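Side-chain contact in GMP reductase (PDB 6JIG), which probably catalyses the NADPH-dependent reductive deamination of GMP to IMP and carries a CBS-domain pair that binds guanine nucleotides: residues C58-A63 with L88-R93. The protein carries 1 engineered substitution. Numbering follows the deposited sequence.
With 5GP (guanosine-5'-monophosphate), chain C.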
loop_
_atom_site.group_PDB
_atom_site.type_symbol
_atom_site.label_atom_id
_atom_site.label_comp_id
_atom_site.label_asym_id
_atom_site.label_seq_id
_atom_site.Cartn_x
_atom_site.Cartn_y
_atom_site.Cartn_z
ATOM N N CYS A 58 3.240 -26.262 -23.280
ATOM C CA CYS A 58 3.894 -27.140 -24.259
ATOM C C CYS A 58 3.054 -27.350 -25.520
ATOM O O CYS A 58 2.151 -28.193 -25.547
ATOM C CB CYS A 58 4.241 -28.485 -23.628
ATOM S SG CYS A 58 5.294 -29.511 -24.753
ATOM N N GLU A 59 3.392 -26.620 -26.583
ATOM C CA GLU A 59 3.000 -27.057 -27.922
ATOM C C GLU A 59 4.285 -27.310 -28.709
ATOM O O GLU A 59 5.315 -27.626 -28.101
ATOM C CB GLU A 59 2.047 -26.043 -28.567
ATOM C CG GLU A 59 0.697 -26.041 -27.792
ATOM C CD GLU A 59 -0.417 -25.204 -28.410
ATOM O OE1 GLU A 59 -1.580 -25.411 -28.006
ATOM O OE2 GLU A 59 -0.147 -24.338 -29.266
ATOM N N GLN A 60 4.259 -27.196 -30.042
ATOM C CA GLN A 60 5.379 -27.722 -30.822
ATOM C C GLN A 60 6.681 -26.963 -30.549
ATOM O O GLN A 60 7.759 -27.567 -30.519
ATOM C CB GLN A 60 5.038 -27.724 -32.321
ATOM C CG GLN A 60 4.810 -26.355 -32.931
ATOM C CD GLN A 60 3.337 -25.989 -32.996
ATOM O OE1 GLN A 60 2.574 -26.237 -32.055
ATOM N NE2 GLN A 60 2.929 -25.395 -34.109
ATOM N N ARG A 61 6.618 -25.644 -30.344
ATOM C CA ARG A 61 7.865 -24.906 -30.157
ATOM C C ARG A 61 8.537 -25.265 -28.833
ATOM O O ARG A 61 9.769 -25.373 -28.768
ATOM C CB ARG A 61 7.619 -23.400 -30.253
ATOM C CG ARG A 61 7.665 -22.869 -31.695
ATOM C CD ARG A 61 7.320 -21.382 -31.782
ATOM N N MET A 62 7.747 -25.472 -27.775
ATOM C CA MET A 62 8.311 -25.879 -26.487
ATOM C C MET A 62 8.859 -27.301 -26.551
ATOM O O MET A 62 9.945 -27.577 -26.030
ATOM C CB MET A 62 7.247 -25.769 -25.386
ATOM C CG MET A 62 7.691 -26.336 -24.031
ATOM S SD MET A 62 9.048 -25.332 -23.331
ATOM C CE MET A 62 8.182 -23.796 -22.975
ATOM N N ALA A 63 8.112 -28.220 -27.173
ATOM C CA ALA A 63 8.570 -29.601 -27.295
ATOM C C ALA A 63 9.898 -29.676 -28.041
ATOM O O ALA A 63 10.788 -30.448 -27.667
ATOM C CB ALA A 63 7.506 -30.453 -28.001
ATOM N N LEU A 88 2.636 -32.719 -33.335
ATOM C CA LEU A 88 3.618 -33.789 -33.232
ATOM C C LEU A 88 4.441 -33.903 -34.511
ATOM O O LEU A 88 5.675 -33.976 -34.466
ATOM C CB LEU A 88 2.904 -35.103 -32.911
ATOM C CG LEU A 88 3.784 -36.098 -32.155
ATOM C CD1 LEU A 88 2.943 -36.915 -31.218
ATOM C CD2 LEU A 88 4.525 -37.005 -33.145
ATOM N N ARG A 89 3.773 -33.896 -35.669
ATOM C CA ARG A 89 4.497 -33.980 -36.934
ATOM C C ARG A 89 5.418 -32.790 -37.134
ATOM O O ARG A 89 6.487 -32.928 -37.739
ATOM C CB ARG A 89 3.510 -34.079 -38.094
ATOM C CG ARG A 89 2.866 -35.444 -38.239
ATOM C CD ARG A 89 2.030 -35.500 -39.520
ATOM N NE ARG A 89 0.806 -34.720 -39.370
ATOM C CZ ARG A 89 -0.363 -35.252 -39.038
ATOM N NH1 ARG A 89 -0.460 -36.566 -38.844
ATOM N NH2 ARG A 89 -1.430 -34.476 -38.911
ATOM N N GLU A 90 5.030 -31.609 -36.650
ATOM C CA GLU A 90 5.938 -30.466 -36.757
ATOM C C GLU A 90 7.171 -30.663 -35.894
ATOM O O GLU A 90 8.285 -30.296 -36.301
ATOM C CB GLU A 90 5.226 -29.169 -36.376
ATOM C CG GLU A 90 4.193 -28.738 -37.415
ATOM C CD GLU A 90 3.636 -27.351 -37.145
ATOM O OE1 GLU A 90 4.417 -26.467 -36.728
ATOM O OE2 GLU A 90 2.417 -27.155 -37.347
ATOM N N VAL A 91 6.996 -31.217 -34.692
ATOM C CA VAL A 91 8.154 -31.502 -33.849
ATOM C C VAL A 91 9.094 -32.472 -34.560
ATOM O O VAL A 91 10.315 -32.294 -34.567
ATOM C CB VAL A 91 7.711 -32.056 -32.485
ATOM C CG1 VAL A 91 8.943 -32.457 -31.661
ATOM C CG2 VAL A 91 6.876 -31.009 -31.718
ATOM N N LYS A 92 8.530 -33.528 -35.149
ATOM C CA LYS A 92 9.346 -34.530 -35.830
ATOM C C LYS A 92 10.047 -33.950 -37.046
ATOM O O LYS A 92 11.115 -34.434 -37.442
ATOM C CB LYS A 92 8.467 -35.712 -36.232
ATOM C CG LYS A 92 8.057 -36.572 -35.048
ATOM C CD LYS A 92 9.293 -36.939 -34.211
ATOM C CE LYS A 92 8.999 -38.050 -33.193
ATOM N NZ LYS A 92 10.284 -38.382 -32.468
ATOM N N ARG A 93 9.480 -32.899 -37.627
ATOM C CA ARG A 93 10.023 -32.272 -38.822
ATOM C C ARG A 93 11.132 -31.272 -38.510
ATOM O O ARG A 93 11.831 -30.834 -39.435
ATOM C CB ARG A 93 8.861 -31.612 -39.587
ATOM C CG ARG A 93 9.039 -31.498 -41.078
ATOM C CD ARG A 93 8.817 -32.801 -41.824
ATOM N NE ARG A 93 9.312 -32.669 -43.191
ATOM C CZ ARG A 93 8.862 -33.352 -44.239
ATOM N NH1 ARG A 93 7.881 -34.241 -44.114
ATOM N NH2 ARG A 93 9.399 -33.131 -45.422
HETATM P P 5GP C . 18.040 -25.331 -43.629
HETATM O O1P 5GP C . 19.550 -25.371 -43.670
HETATM O O2P 5GP C . 17.358 -26.124 -44.724
HETATM O O3P 5GP C . 17.402 -24.029 -43.183
HETATM O "O5'" 5GP C . 17.667 -26.301 -42.435
HETATM C "C5'" 5GP C . 16.933 -27.464 -42.740
HETATM C "C4'" 5GP C . 16.278 -28.036 -41.524
HETATM O "O4'" 5GP C . 14.879 -28.286 -41.859
HETATM C "C3'" 5GP C . 16.880 -29.382 -41.131
HETATM O "O3'" 5GP C . 16.863 -29.554 -39.713
HETATM C "C2'" 5GP C . 15.944 -30.370 -41.821
HETATM O "O2'" 5GP C . 15.926 -31.674 -41.284
HETATM C "C1'" 5GP C . 14.597 -29.658 -41.693
HETATM N N9 5GP C . 13.648 -30.093 -42.715
HETATM C C8 5GP C . 12.537 -30.803 -42.460
HETATM N N7 5GP C . 11.919 -31.097 -43.618
HETATM C C5 5GP C . 12.673 -30.591 -44.624
HETATM C C6 5GP C . 12.529 -30.596 -46.005
HETATM O O6 5GP C . 11.542 -31.157 -46.525
HETATM N N1 5GP C . 13.453 -29.998 -46.765
HETATM C C2 5GP C . 14.514 -29.386 -46.217
HETATM N N2 5GP C . 15.420 -28.797 -47.041
HETATM N N3 5GP C . 14.685 -29.355 -44.859
HETATM C C4 5GP C . 13.771 -29.958 -44.051
#
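Two neighbouring helices of the TIM barrel, those that follow its first and second strands (49-51 and 72-75), pack through V91 of helix 81-93 against Q60 and A63 at the start of helix 60-68. V91 does this with one methyl: V91 CG2 lies 3.7 Å from Q60 CA and 3.8 Å from A63 CB, so it sits against one turn of the facing helix. With CG1 anti to the backbone N, CG2 is the branch delivered to that turn. The CA atoms of Q60 and V91 approach to 5.6 Å, close enough for a methyl to rest on backbone. A63 also touches L75 of the second barrel strand, placing the apolar half of the contact on the strand side of the helix layer.

Beside it the contact turns polar. Q60 NE2 donates to E90 OE1 at 3.2 Å, but the N-H...O angle of 135° makes this a weak, bent hydrogen bond. In the glutamine, CG lies between the backbone N and the carbonyl carbon (chi1 64°), and a bend at chi2 then turns the amide toward E90, whose own chain runs extended beyond CG. Amide and carboxylate planes stand nearly perpendicular, 84° apart. E90 OE2, 3.7 Å from Q60 NE2, is the farther carboxylate oxygen.

At the far end of the same short segment, R93 serves the CBS-domain nucleotide site rather than the helix pair. Its guanidinium meets the guanine of the bound GMP edge-on, reading the Hoogsteen edge: R93 NE donates to GMP N7 at 3.1 Å, and R93 NH2 to GMP O6 at 3.1 Å, both nearly straight. S101 O also accepts from R93 NH2, while S210 and D211 hydrogen-bond the same nucleotide.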